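Local coordinates for protein 3-methylornithine synthase (Methanosarcina barkeri, PDB 3T7V) that isomerises L-lysine to (3R)-3-methyl-D-ornithine by a radical mechanism that uses S-adenosylmethionine and a [4Fe-4S] cluster, a step in pyrrolysine biosynthesis, at residues A[53-58]-A[293-298]. Residues are numbered along the deposited sequence; the frame is centred on the assembly and turned at random.
Sequences HYFGNR and GANIVT. With MD0 (5-amino-D-isoleucine), chain D.
Phe55, at the end of helix 37-55, offers one face of its ring to the amide nitrogen of Asn295, which sits just ahead of strand 296-300. The residues 293-298 begin with Gly293, where a positive phi closes a Schellman motif at the end of helix 278-291, at backbone angles that suit glycine, which has no CB to meet the preceding carbonyl. Small Ala294 packs on Ala276, and its carbonyl accepts a hydrogen bond from Arg51. Asn295 then carries the contact. With CG lodged between the backbone N and the carbonyl carbon (chi1 67°), its ND2 lies 3.1 Å above the plane of the Phe55 ring and over its centre, nearest to Phe55 CZ at 3.2 Å. Amide and ring planes stand 80° apart, so the nitrogen meets the pi face with the amide nearly upright on it. Backbone just before strand 275-277 holds the amide: OD1 accepts from Ile274 N, and ND2 itself also gives a weak hydrogen bond to Arg272 O. Asparagine suits this buried place because it can answer both backbone groups and still turn a polarised nitrogen to an aromatic ring. A water lies 2.7 Å from Arg58 O and 3.4 Å from Asn295 O, the second link weak. Arg58 closes a type II' turn that starts at Phe55, its N bonded to Phe55 O, with Gly56 supplying the positive phi, and opens strand 58-68, which runs parallel to 296-300 in the TIM-type barrel of the radical SAM fold. Within that barrel Ile296 packs against Phe60 and Met233, whereas Val297 lies on Val59, branched residues well fitted to extended backbone. At Thr298 the strand reaches the active site, and the short hydroxyl OG1 donates to the O atom of bound 5-amino-D-isoleucine at 2.8 Å.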
loop_
_atom_site.group_PDB
_atom_site.type_symbol
_atom_site.label_atom_id
_atom_site.label_comp_id
_atom_site.label_asym_id
_atom_site.label_seq_id
_atom_site.Cartn_x
_atom_site.Cartn_y
_atom_site.Cartn_z
ATOM N N HIS A 53 -4.767 -20.843 3.840
ATOM C CA HIS A 53 -6.031 -21.286 4.391
ATOM C C HIS A 53 -7.162 -20.433 3.906
ATOM O O HIS A 53 -8.209 -20.953 3.510
ATOM C CB HIS A 53 -5.975 -21.298 5.897
ATOM C CG HIS A 53 -7.264 -21.779 6.530
ATOM N ND1 HIS A 53 -7.559 -23.116 6.685
ATOM C CD2 HIS A 53 -8.347 -21.091 7.014
ATOM C CE1 HIS A 53 -8.762 -23.241 7.266
ATOM N NE2 HIS A 53 -9.252 -22.024 7.469
ATOM N N TYR A 54 -6.971 -19.094 3.938
ATOM C CA TYR A 54 -8.055 -18.176 3.571
ATOM C C TYR A 54 -8.067 -17.758 2.107
ATOM O O TYR A 54 -9.128 -17.352 1.606
ATOM C CB TYR A 54 -8.003 -16.925 4.446
ATOM C CG TYR A 54 -8.386 -17.225 5.854
ATOM C CD1 TYR A 54 -9.684 -17.580 6.149
ATOM C CD2 TYR A 54 -7.457 -17.178 6.859
ATOM C CE1 TYR A 54 -10.021 -17.860 7.469
ATOM C CE2 TYR A 54 -7.790 -17.495 8.188
ATOM C CZ TYR A 54 -9.086 -17.844 8.452
ATOM O OH TYR A 54 -9.459 -18.159 9.737
ATOM N N PHE A 55 -6.918 -17.880 1.425
ATOM C CA PHE A 55 -6.813 -17.363 0.047
ATOM C C PHE A 55 -6.315 -18.353 -0.963
ATOM O O PHE A 55 -6.248 -18.062 -2.182
ATOM C CB PHE A 55 -5.943 -16.076 -0.008
ATOM C CG PHE A 55 -6.517 -14.982 0.808
ATOM C CD1 PHE A 55 -7.574 -14.192 0.291
ATOM C CD2 PHE A 55 -6.103 -14.776 2.133
ATOM C CE1 PHE A 55 -8.152 -13.155 1.083
ATOM C CE2 PHE A 55 -6.710 -13.781 2.887
ATOM C CZ PHE A 55 -7.695 -12.933 2.398
ATOM N N GLY A 56 -5.966 -19.547 -0.487
ATOM C CA GLY A 56 -5.293 -20.500 -1.364
ATOM C C GLY A 56 -4.037 -19.928 -2.000
ATOM O O GLY A 56 -3.320 -19.152 -1.387
ATOM N N ASN A 57 -3.814 -20.325 -3.258
ATOM C CA ASN A 57 -2.718 -19.827 -4.076
ATOM C C ASN A 57 -3.170 -18.706 -4.991
ATOM O O ASN A 57 -2.467 -18.450 -5.962
ATOM C CB ASN A 57 -2.077 -20.933 -4.918
ATOM C CG ASN A 57 -2.961 -21.407 -6.064
ATOM O OD1 ASN A 57 -4.203 -21.364 -5.999
ATOM N ND2 ASN A 57 -2.308 -21.816 -7.167
ATOM N N ARG A 58 -4.271 -18.034 -4.667
ATOM C CA ARG A 58 -4.844 -17.012 -5.525
ATOM C C ARG A 58 -4.425 -15.618 -5.062
ATOM O O ARG A 58 -4.423 -15.328 -3.889
ATOM C CB ARG A 58 -6.372 -17.125 -5.614
ATOM C CG ARG A 58 -6.916 -18.509 -6.037
ATOM C CD ARG A 58 -6.351 -19.028 -7.341
ATOM N NE ARG A 58 -7.010 -18.417 -8.502
ATOM C CZ ARG A 58 -8.164 -18.798 -9.081
ATOM N NH1 ARG A 58 -8.876 -19.865 -8.638
ATOM N NH2 ARG A 58 -8.598 -18.084 -10.130
ATOM N N GLY A 293 3.651 -13.942 3.199
ATOM C CA GLY A 293 2.215 -13.902 3.563
ATOM C C GLY A 293 1.366 -12.857 2.873
ATOM O O GLY A 293 0.200 -12.759 3.146
ATOM N N ALA A 294 1.943 -12.103 1.966
ATOM C CA ALA A 294 1.112 -11.130 1.235
ATOM C C ALA A 294 0.165 -11.856 0.256
ATOM O O ALA A 294 0.398 -12.988 -0.152
ATOM C CB ALA A 294 1.996 -10.158 0.449
ATOM N N ASN A 295 -0.904 -11.157 -0.137
ATOM C CA ASN A 295 -1.907 -11.772 -1.071
ATOM C C ASN A 295 -2.369 -10.860 -2.219
ATOM O O ASN A 295 -3.260 -11.212 -2.926
ATOM C CB ASN A 295 -3.078 -12.407 -0.288
ATOM C CG ASN A 295 -3.941 -11.364 0.434
ATOM O OD1 ASN A 295 -3.564 -10.270 0.622
ATOM N ND2 ASN A 295 -5.067 -11.755 0.894
ATOM N N ILE A 296 -1.839 -9.643 -2.281
ATOM C CA ILE A 296 -2.180 -8.712 -3.369
ATOM C C ILE A 296 -0.906 -8.051 -3.844
ATOM O O ILE A 296 -0.085 -7.593 -3.033
ATOM C CB ILE A 296 -3.304 -7.694 -2.938
ATOM C CG1 ILE A 296 -3.580 -6.667 -4.052
ATOM C CG2 ILE A 296 -2.956 -6.951 -1.625
ATOM C CD1 ILE A 296 -4.925 -5.953 -3.756
ATOM N N VAL A 297 -0.734 -7.930 -5.126
ATOM C CA VAL A 297 0.488 -7.347 -5.699
ATOM C C VAL A 297 0.089 -5.905 -6.146
ATOM O O VAL A 297 -0.965 -5.723 -6.754
ATOM C CB VAL A 297 1.021 -8.107 -6.899
ATOM C CG1 VAL A 297 2.294 -7.474 -7.463
ATOM C CG2 VAL A 297 1.340 -9.564 -6.530
ATOM N N THR A 298 0.893 -4.928 -5.670
ATOM C CA THR A 298 0.583 -3.534 -5.939
ATOM C C THR A 298 1.792 -2.859 -6.577
ATOM O O THR A 298 2.879 -3.430 -6.685
ATOM C CB THR A 298 0.210 -2.784 -4.637
ATOM O OG1 THR A 298 1.381 -2.617 -3.804
ATOM C CG2 THR A 298 -0.925 -3.507 -3.854
HETATM C C MD0 D . 2.341 0.898 -3.877
HETATM N N MD0 D . 3.540 2.549 -5.192
HETATM O O MD0 D . 1.315 0.193 -3.790
HETATM C CA MD0 D . 2.261 2.219 -4.573
HETATM C CB MD0 D . 1.845 3.338 -3.572
HETATM C CD MD0 D . -0.333 4.263 -2.527
HETATM N NE MD0 D . -1.691 3.891 -2.151
HETATM C CG MD0 D . 0.391 3.046 -3.096
HETATM C CG2 MD0 D . 2.780 3.470 -2.342
HETATM O OXT MD0 D . 3.436 0.558 -3.412
HETATM O O HOH W 1 -5.751 -13.481 -2.442
#